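Local coordinates for protein toluene, o-xylene monooxygenase oxygenase subunit (Pseudomonas stutzeri, PDB 2INC) that forms one of the chains of the oxygenase component of a multicomponent monooxygenase that probably hydroxylates aromatic compounds such as toluene and o-xylene, at residues N216-P221 and K280-W285; Q193-L198 and E225-Q230. All blocks are in the same frame, centred on the assembly; numbering follows the deposited sequence.

Contact 1: N216-P221 and K280-W285; sequences NLVTKP and KWVAKW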
loop_
_atom_site.group_PDB
_atom_site.type_symbol
_atom_site.label_atom_id
_atom_site.label_comp_id
_atom_site.label_asym_id
_atom_site.label_seq_id
_atom_site.Cartn_x
_atom_site.Cartn_y
_atom_site.Cartn_z
ATOM N N ASN B 216 -25.351 17.342 -20.880
ATOM C CA ASN B 216 -24.095 16.832 -21.419
ATOM C C ASN B 216 -23.987 17.115 -22.884
ATOM O O ASN B 216 -22.853 17.244 -23.425
ATOM C CB ASN B 216 -23.952 15.325 -21.201
ATOM C CG ASN B 216 -23.188 14.990 -19.890
ATOM O OD1 ASN B 216 -23.270 15.731 -18.930
ATOM N ND2 ASN B 216 -22.464 13.878 -19.874
ATOM N N LEU B 217 -25.131 17.138 -23.571
ATOM C CA LEU B 217 -25.007 17.249 -25.040
ATOM C C LEU B 217 -25.101 18.678 -25.501
ATOM O O LEU B 217 -24.569 19.011 -26.563
ATOM C CB LEU B 217 -26.004 16.342 -25.791
ATOM C CG LEU B 217 -25.895 14.828 -25.562
ATOM C CD1 LEU B 217 -26.822 14.053 -26.487
ATOM C CD2 LEU B 217 -24.524 14.381 -25.689
ATOM N N VAL B 218 -25.741 19.528 -24.700
ATOM C CA VAL B 218 -26.012 20.892 -25.128
ATOM C C VAL B 218 -25.321 21.902 -24.231
ATOM O O VAL B 218 -24.496 22.676 -24.708
ATOM C CB VAL B 218 -27.545 21.203 -25.215
ATOM C CG1 VAL B 218 -27.785 22.686 -25.560
ATOM C CG2 VAL B 218 -28.214 20.259 -26.271
ATOM N N THR B 219 -25.657 21.912 -22.948
ATOM C CA THR B 219 -25.109 22.928 -22.057
ATOM C C THR B 219 -23.577 22.817 -21.911
ATOM O O THR B 219 -22.830 23.799 -22.103
ATOM C CB THR B 219 -25.781 22.804 -20.728
ATOM O OG1 THR B 219 -27.170 23.033 -20.940
ATOM C CG2 THR B 219 -25.260 23.847 -19.750
ATOM N N LYS B 220 -23.078 21.602 -21.666
ATOM C CA LYS B 220 -21.657 21.483 -21.387
ATOM C C LYS B 220 -20.782 21.899 -22.582
ATOM O O LYS B 220 -19.801 22.651 -22.416
ATOM C CB LYS B 220 -21.321 20.070 -20.849
ATOM C CG LYS B 220 -21.501 20.015 -19.327
ATOM C CD LYS B 220 -21.417 18.621 -18.696
ATOM C CE LYS B 220 -20.147 17.914 -19.069
ATOM N NZ LYS B 220 -18.908 18.628 -18.670
ATOM N N PRO B 221 -21.084 21.397 -23.787
ATOM C CA PRO B 221 -20.197 21.896 -24.857
ATOM C C PRO B 221 -20.239 23.413 -25.052
ATOM O O PRO B 221 -19.204 23.973 -25.352
ATOM C CB PRO B 221 -20.637 21.094 -26.100
ATOM C CG PRO B 221 -21.187 19.771 -25.450
ATOM C CD PRO B 221 -22.007 20.363 -24.281
ATOM N N LYS B 280 -34.750 15.816 -31.300
ATOM C CA LYS B 280 -35.827 16.691 -30.858
ATOM C C LYS B 280 -35.473 17.414 -29.580
ATOM O O LYS B 280 -35.857 18.577 -29.370
ATOM C CB LYS B 280 -37.103 15.900 -30.630
ATOM C CG LYS B 280 -38.345 16.765 -30.352
ATOM C CD LYS B 280 -39.674 15.968 -29.975
ATOM C CE LYS B 280 -39.897 14.665 -30.792
ATOM N NZ LYS B 280 -39.313 14.712 -32.191
ATOM N N TRP B 281 -34.793 16.722 -28.679
ATOM C CA TRP B 281 -34.361 17.388 -27.425
ATOM C C TRP B 281 -33.252 18.402 -27.702
ATOM O O TRP B 281 -33.282 19.519 -27.175
ATOM C CB TRP B 281 -33.881 16.343 -26.405
ATOM C CG TRP B 281 -34.973 15.641 -25.671
ATOM C CD1 TRP B 281 -36.216 16.131 -25.341
ATOM C CD2 TRP B 281 -34.887 14.343 -25.089
ATOM N NE1 TRP B 281 -36.925 15.183 -24.624
ATOM C CE2 TRP B 281 -36.120 14.088 -24.435
ATOM C CE3 TRP B 281 -33.882 13.363 -25.052
ATOM C CZ2 TRP B 281 -36.376 12.889 -23.769
ATOM C CZ3 TRP B 281 -34.152 12.160 -24.389
ATOM C CH2 TRP B 281 -35.391 11.942 -23.769
ATOM N N VAL B 282 -32.312 18.019 -28.554
ATOM C CA VAL B 282 -31.246 18.920 -29.016
ATOM C C VAL B 282 -31.895 20.174 -29.643
ATOM O O VAL B 282 -31.491 21.304 -29.337
ATOM C CB VAL B 282 -30.235 18.208 -29.978
ATOM C CG1 VAL B 282 -29.369 19.222 -30.717
ATOM C CG2 VAL B 282 -29.280 17.248 -29.200
ATOM N N ALA B 283 -32.960 19.992 -30.447
ATOM C CA ALA B 283 -33.571 21.147 -31.118
ATOM C C ALA B 283 -34.288 22.058 -30.163
ATOM O O ALA B 283 -34.335 23.264 -30.409
ATOM C CB ALA B 283 -34.488 20.728 -32.295
ATOM N N LYS B 284 -34.793 21.510 -29.053
ATOM C CA LYS B 284 -35.430 22.323 -27.989
ATOM C C LYS B 284 -34.399 23.180 -27.244
ATOM O O LYS B 284 -34.665 24.342 -26.908
ATOM C CB LYS B 284 -36.164 21.382 -27.012
ATOM C CG LYS B 284 -36.625 21.997 -25.692
ATOM C CD LYS B 284 -37.261 20.941 -24.747
ATOM C CE LYS B 284 -37.611 21.619 -23.433
ATOM N NZ LYS B 284 -38.386 20.769 -22.514
ATOM N N TRP B 285 -33.239 22.580 -26.956
ATOM C CA TRP B 285 -32.238 23.184 -26.036
ATOM C C TRP B 285 -31.206 24.041 -26.794
ATOM O O TRP B 285 -30.735 25.071 -26.260
ATOM C CB TRP B 285 -31.583 22.104 -25.120
ATOM C CG TRP B 285 -32.539 21.602 -24.110
ATOM C CD1 TRP B 285 -33.277 20.450 -24.156
ATOM C CD2 TRP B 285 -32.948 22.288 -22.901
ATOM N NE1 TRP B 285 -34.118 20.385 -23.051
ATOM C CE2 TRP B 285 -33.910 21.488 -22.264
ATOM C CE3 TRP B 285 -32.560 23.479 -22.300
ATOM C CZ2 TRP B 285 -34.525 21.859 -21.070
ATOM C CZ3 TRP B 285 -33.183 23.865 -21.099
ATOM C CH2 TRP B 285 -34.136 23.045 -20.498
#

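Contact 2: Q193-L198 and E225-Q230; sequences QGFREL and EALLQQ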
loop_
_atom_site.group_PDB
_atom_site.type_symbol
_atom_site.label_atom_id
_atom_site.label_comp_id
_atom_site.label_asym_id
_atom_site.label_seq_id
_atom_site.Cartn_x
_atom_site.Cartn_y
_atom_site.Cartn_z
ATOM N N GLN B 193 -26.519 36.122 -18.603
ATOM C CA GLN B 193 -27.927 35.771 -18.596
ATOM C C GLN B 193 -28.341 34.645 -19.569
ATOM O O GLN B 193 -29.261 33.890 -19.255
ATOM C CB GLN B 193 -28.789 37.025 -18.729
ATOM C CG GLN B 193 -28.857 37.931 -17.457
ATOM C CD GLN B 193 -28.505 37.182 -16.200
ATOM O OE1 GLN B 193 -29.359 36.452 -15.643
ATOM N NE2 GLN B 193 -27.235 37.324 -15.724
ATOM N N GLY B 194 -27.701 34.534 -20.728
ATOM C CA GLY B 194 -27.890 33.376 -21.620
ATOM C C GLY B 194 -27.564 32.130 -20.840
ATOM O O GLY B 194 -28.413 31.266 -20.710
ATOM N N PHE B 195 -26.333 32.007 -20.321
ATOM C CA PHE B 195 -25.992 30.827 -19.487
ATOM C C PHE B 195 -26.873 30.560 -18.298
ATOM O O PHE B 195 -27.204 29.411 -17.999
ATOM C CB PHE B 195 -24.531 30.871 -19.015
ATOM C CG PHE B 195 -23.560 30.362 -20.090
ATOM C CD1 PHE B 195 -22.591 31.204 -20.633
ATOM C CD2 PHE B 195 -23.717 29.075 -20.620
ATOM C CE1 PHE B 195 -21.763 30.751 -21.699
ATOM C CE2 PHE B 195 -22.911 28.620 -21.630
ATOM C CZ PHE B 195 -21.911 29.485 -22.182
ATOM N N ARG B 196 -27.227 31.596 -17.571
ATOM C CA ARG B 196 -27.993 31.353 -16.367
ATOM C C ARG B 196 -29.396 30.833 -16.739
ATOM O O ARG B 196 -29.911 29.927 -16.081
ATOM C CB ARG B 196 -28.077 32.657 -15.620
ATOM C CG ARG B 196 -28.597 32.555 -14.192
ATOM C CD ARG B 196 -28.776 33.978 -13.678
ATOM N NE ARG B 196 -29.605 33.855 -12.535
ATOM C CZ ARG B 196 -30.452 34.735 -12.052
ATOM N NH1 ARG B 196 -30.645 35.937 -12.585
ATOM N NH2 ARG B 196 -31.111 34.341 -10.988
ATOM N N GLU B 197 -30.045 31.428 -17.737
ATOM C CA GLU B 197 -31.344 30.926 -18.201
ATOM C C GLU B 197 -31.217 29.498 -18.661
ATOM O O GLU B 197 -32.024 28.657 -18.270
ATOM C CB GLU B 197 -31.895 31.798 -19.357
ATOM C CG GLU B 197 -33.255 31.298 -19.900
ATOM C CD GLU B 197 -33.929 32.261 -20.863
ATOM O OE1 GLU B 197 -33.323 33.279 -21.297
ATOM O OE2 GLU B 197 -35.079 31.970 -21.226
ATOM N N LEU B 198 -30.230 29.225 -19.514
ATOM C CA LEU B 198 -29.990 27.870 -19.993
ATOM C C LEU B 198 -29.848 26.840 -18.833
ATOM O O LEU B 198 -30.584 25.858 -18.763
ATOM C CB LEU B 198 -28.716 27.865 -20.809
ATOM C CG LEU B 198 -28.263 26.469 -21.272
ATOM C CD1 LEU B 198 -29.331 25.652 -22.081
ATOM C CD2 LEU B 198 -26.959 26.588 -22.042
ATOM N N GLU B 225 -16.816 25.553 -24.448
ATOM C CA GLU B 225 -16.279 26.373 -25.551
ATOM C C GLU B 225 -16.186 27.857 -25.181
ATOM O O GLU B 225 -15.167 28.495 -25.424
ATOM C CB GLU B 225 -16.999 26.098 -26.883
ATOM C CG GLU B 225 -16.771 24.658 -27.445
ATOM C CD GLU B 225 -15.300 24.160 -27.481
ATOM O OE1 GLU B 225 -14.409 24.892 -27.991
ATOM O OE2 GLU B 225 -15.023 23.010 -27.021
ATOM N N ALA B 226 -17.186 28.387 -24.502
ATOM C CA ALA B 226 -17.102 29.767 -24.052
ATOM C C ALA B 226 -16.049 29.999 -22.968
ATOM O O ALA B 226 -15.150 30.856 -23.099
ATOM C CB ALA B 226 -18.502 30.271 -23.598
ATOM N N LEU B 227 -16.146 29.226 -21.896
ATOM C CA LEU B 227 -15.390 29.501 -20.689
ATOM C C LEU B 227 -14.040 28.843 -20.674
ATOM O O LEU B 227 -13.137 29.331 -20.032
ATOM C CB LEU B 227 -16.172 29.068 -19.456
ATOM C CG LEU B 227 -17.131 30.107 -18.899
ATOM C CD1 LEU B 227 -18.356 30.347 -19.822
ATOM C CD2 LEU B 227 -17.591 29.643 -17.565
ATOM N N LEU B 228 -13.852 27.724 -21.352
ATOM C CA LEU B 228 -12.523 27.135 -21.276
ATOM C C LEU B 228 -11.788 27.514 -22.549
ATOM O O LEU B 228 -10.729 28.144 -22.491
ATOM C CB LEU B 228 -12.571 25.608 -21.067
ATOM C CG LEU B 228 -13.369 25.095 -19.872
ATOM C CD1 LEU B 228 -13.268 23.558 -19.780
ATOM C CD2 LEU B 228 -12.916 25.762 -18.576
ATOM N N GLN B 229 -12.379 27.186 -23.685
ATOM C CA GLN B 229 -11.727 27.447 -24.940
ATOM C C GLN B 229 -11.502 28.944 -25.220
ATOM O O GLN B 229 -10.363 29.359 -25.382
ATOM C CB GLN B 229 -12.446 26.757 -26.079
ATOM C CG GLN B 229 -11.635 26.699 -27.359
ATOM C CD GLN B 229 -10.391 25.882 -27.221
ATOM O OE1 GLN B 229 -10.373 24.861 -26.537
ATOM N NE2 GLN B 229 -9.340 26.307 -27.877
ATOM N N GLN B 230 -12.565 29.746 -25.260
ATOM C CA GLN B 230 -12.445 31.103 -25.774
ATOM C C GLN B 230 -11.834 31.994 -24.708
ATOM O O GLN B 230 -10.934 32.783 -24.990
ATOM C CB GLN B 230 -13.818 31.639 -26.216
ATOM C CG GLN B 230 -14.396 30.930 -27.457
ATOM C CD GLN B 230 -13.510 31.048 -28.654
ATOM O OE1 GLN B 230 -13.023 32.131 -28.947
ATOM N NE2 GLN B 230 -13.249 29.932 -29.340
#

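Contact 1: N216-P221 and K280-W285
Val218 meets Val282 and Trp285 in a small, buried, wholly apolar contact that joins two long helices, 208-237 and 274-299, of the all-helical fold of this methane/phenol/alkene hydroxylase chain. One valine from the first helix does the work, and the backbones come close: the CA atoms of Val218 and Trp285 are 6.7 Å apart. The two methyls of Val218 divide the task. CG1, set anti to the backbone N (chi1 175°), lies 3.9 Å from CB of Trp285 and equally near that residue's carbonyl oxygen. CG2 also reaches this CB, at 4.0 Å, so the methylene of Trp285 rests against both branches of the valine. One turn earlier on the second helix, Val282 CG2 stands 4.3 Å from Val218 CG2, a looser approach. The indole itself takes no part: with CG beside the backbone N (chi1 -71°) the ring is carried away from Val218. There its NE1 is hydrogen-bonded to Glu210, which also pairs with Lys284, while CG of Lys284 lies over the rim of one indole face. On the first helix, Val218 lies in a wider pi-type turn, followed by a kink at Pro221. Proline has no N-H to give to the Leu217 carbonyl, and that oxygen instead accepts a hydrogen bond from Arg318. Around the pair, helix 208-237 reaches Trp285 again through Ala214 and Val282 through Thr213, and helix 190-202 covers Trp285 with Leu198 and Lys201.

Contact 2: Q193-L198 and E225-Q230
The Phe195 ring of the short helix 190-202 spans most of the gap to residues 225-230 of the long helix 208-237, where it meets Ala226 and Leu227 within the helical fold of the methane/phenol/alkene hydroxylase family. The backbones stay well apart, with the CA atoms of Phe195 and Ala226 separated by 10.0 Å, so the bridge is built by side chains alone. At the start of the second segment the carboxylate of Glu225 leads away from this interface, and its OE2 forms salt bridges with Lys251 and Arg258. Ala226 comes next and points its methyl at the phenyl group. CB lies 3.8 Å from CZ of Phe195 and as near to CE1 of the same ring, close to the ring plane, so the methyl abuts the edge along one C-C bond. Leu227 adds a single branch, its CD1 3.9 Å from Phe195 CE1 and oblique to the ring; leucine and phenylalanine reach in from their separate helices and lie alongside, heading contrary ways. With CG beside the backbone N and anti to the carbonyl carbon (chi1 -82°), the Phe195 ring leans across to the second helix and presents its CE1-CZ side to both residues. Farther on, Gln229 OE1 accepts from Lys251, and Gln230 N bonds to Glu225 O at 2.9 Å, a five-residue step that marks a wider pi-type turn. Other helices enclose this apolar cluster: Tyr296 of helix 274-299 packs on Ala226 and Leu227, Ala292 of that helix touches Phe195, and Leu124 of helix 121-138 lies against both Phe195 and Leu227.

Contacts 1 and 2 both draw on helix 208-237, which faces helix 274-299 at residues 216-221 and helix 190-202 at 225-230. Their centres are about 13 Å apart, and their segments alternate along the chain. Leu198, at the end of segment 193-198, joins them directly: its CD1 packs 3.6 Å from OG1 of Thr219 and 3.9 Å from CE3 of Trp285. Helices 190-202, 208-237 and 274-299 are thereby packed together through this one leucine, within a chain that belongs to the ferritin-like hydroxylase family. Towards the assembly the contacts differ: no other protein chain touches the segments of contact 1, whereas in contact 2 OE1 of Gln193 is hydrogen-bonded to an aromatic side chain of another protein chain.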